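Local atomic coordinates of peptidase S15/CocE/NonD (Thaumarchaeota archaeon SCGC AB-539-E09, PDB entry 4PF1), a protein that probably acts as a serine aminopeptidase of the S15 family, with an alpha/beta hydrolase fold, removing residues from the N-terminal end of peptides. Residues A[32-37]-A[84-89]. Sequence-based numbering, arbitrary orientation.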
# COMPACT_ATOMS: atom_id res chain seq x y z
N TYR A 32 13.34 33.95 -5.55
CA TYR A 32 12.33 34.87 -5.05
C TYR A 32 12.82 35.61 -3.81
O TYR A 32 13.68 35.10 -3.09
CB TYR A 32 11.01 34.12 -4.74
CG TYR A 32 11.09 33.21 -3.53
CD1 TYR A 32 11.63 31.93 -3.63
CD2 TYR A 32 10.61 33.62 -2.29
CE1 TYR A 32 11.72 31.09 -2.52
CE2 TYR A 32 10.69 32.78 -1.17
CZ TYR A 32 11.24 31.52 -1.29
OH TYR A 32 11.31 30.69 -0.19
N THR A 33 12.23 36.78 -3.52
CA THR A 33 12.53 37.56 -2.31
C THR A 33 11.31 37.52 -1.39
O THR A 33 10.17 37.65 -1.86
CB THR A 33 12.97 38.98 -2.68
OG1 THR A 33 14.14 38.90 -3.49
CG2 THR A 33 13.26 39.85 -1.46
N ARG A 34 11.54 37.33 -0.09
CA ARG A 34 10.48 37.25 0.91
C ARG A 34 10.47 38.53 1.76
O ARG A 34 11.40 38.76 2.53
CB ARG A 34 10.66 36.00 1.78
CG ARG A 34 9.51 35.71 2.74
CD ARG A 34 9.80 34.48 3.59
NE ARG A 34 9.73 33.24 2.81
CZ ARG A 34 8.63 32.50 2.68
NH1 ARG A 34 7.51 32.85 3.30
NH2 ARG A 34 8.66 31.40 1.95
N ARG A 35 9.42 39.36 1.59
CA ARG A 35 9.25 40.60 2.35
C ARG A 35 8.17 40.42 3.42
O ARG A 35 7.03 40.11 3.09
CB ARG A 35 8.89 41.77 1.42
CG ARG A 35 10.09 42.59 0.98
CD ARG A 35 9.67 43.85 0.23
NE ARG A 35 9.15 44.88 1.13
CZ ARG A 35 8.95 46.15 0.78
NH1 ARG A 35 9.24 46.55 -0.45
NH2 ARG A 35 8.47 47.02 1.66
N GLU A 36 8.55 40.60 4.69
CA GLU A 36 7.63 40.47 5.82
C GLU A 36 7.31 41.86 6.36
O GLU A 36 8.22 42.57 6.82
CB GLU A 36 8.22 39.56 6.91
CG GLU A 36 8.47 38.14 6.42
CD GLU A 36 9.05 37.18 7.44
OE1 GLU A 36 10.08 37.52 8.06
OE2 GLU A 36 8.51 36.06 7.57
N GLU A 37 6.05 42.29 6.23
CA GLU A 37 5.65 43.64 6.62
C GLU A 37 4.48 43.65 7.58
O GLU A 37 3.51 42.91 7.41
CB GLU A 37 5.30 44.47 5.37
CG GLU A 37 6.44 44.65 4.38
CD GLU A 37 7.53 45.62 4.78
OE1 GLU A 37 7.27 46.50 5.63
OE2 GLU A 37 8.65 45.52 4.22
N SER A 84 8.07 28.13 -6.70
CA SER A 84 7.11 27.11 -7.10
C SER A 84 6.80 26.10 -5.97
O SER A 84 5.71 25.52 -5.96
CB SER A 84 7.63 26.35 -8.32
OG SER A 84 8.89 25.75 -8.04
N MET A 85 7.75 25.90 -5.04
CA MET A 85 7.65 24.91 -3.96
C MET A 85 7.13 25.47 -2.62
O MET A 85 6.69 24.68 -1.78
CB MET A 85 9.01 24.24 -3.73
CG MET A 85 9.53 23.45 -4.92
SD MET A 85 8.62 21.92 -5.20
CE MET A 85 9.18 20.92 -3.80
N VAL A 86 7.21 26.80 -2.40
CA VAL A 86 6.80 27.41 -1.13
C VAL A 86 5.30 27.80 -1.11
O VAL A 86 4.70 27.84 -0.04
CB VAL A 86 7.68 28.62 -0.71
CG1 VAL A 86 9.09 28.17 -0.33
CG2 VAL A 86 7.72 29.70 -1.80
N VAL A 87 4.73 28.09 -2.28
CA VAL A 87 3.34 28.55 -2.37
C VAL A 87 2.33 27.39 -2.36
O VAL A 87 2.64 26.30 -2.84
CB VAL A 87 3.13 29.45 -3.63
CG1 VAL A 87 3.90 30.75 -3.51
CG2 VAL A 87 3.49 28.71 -4.92
N PRO A 88 1.07 27.62 -1.88
CA PRO A 88 0.04 26.57 -2.00
C PRO A 88 -0.20 26.22 -3.48
O PRO A 88 0.04 27.07 -4.35
CB PRO A 88 -1.20 27.21 -1.37
CG PRO A 88 -0.67 28.34 -0.52
CD PRO A 88 0.50 28.85 -1.29
N GLN A 89 -0.64 24.98 -3.76
CA GLN A 89 -0.89 24.51 -5.13
C GLN A 89 -1.85 25.43 -5.89
O GLN A 89 -1.76 25.53 -7.11
CB GLN A 89 -1.42 23.06 -5.12
CG GLN A 89 -0.35 22.03 -4.81
CD GLN A 89 -0.92 20.79 -4.17
OE1 GLN A 89 -1.34 20.79 -3.00
NE2 GLN A 89 -0.91 19.68 -4.90
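Val86 lays CG2 over one face of the phenol ring of Tyr32, 4.0 Å from CZ, while its other methyl, CG1, sits 3.4 Å from Tyr32 OH. The same residue meets the guanidinium of Arg34 at the edge, with Val86 CB 4.0 Å from Arg34 NH2. Val86 therefore touches both the phenol and the guanidinium. Arg34 extends with CG anti to the backbone N (chi1 -172°) and then bends at chi3, which brings its NH2 near the phenol; the resulting bond from Arg34 NH2 to Tyr32 OH is weak, at 3.5 Å, though nearly straight and in the guanidinium plane. The stronger polar partners are backbone carbonyls: Ser80 O for the phenol and Thr75 O for Arg34 NH2. Without the phenol, as with an alanine here, Ser80 O is likely to lose its hydroxyl partner and Val86 CG2 the ring face it lies on. No hydrogen bond joins the two segments, and about 110 Å² is buried between them, both sides summed. Strand 32-40 is, within the chain, an outermost strand of the large mixed sheet, paired antiparallel with strand 46-54, and through this van der Waals contact it packs against the short, weakly bonded helical turn at 83-86 in the alpha/beta hydrolase fold.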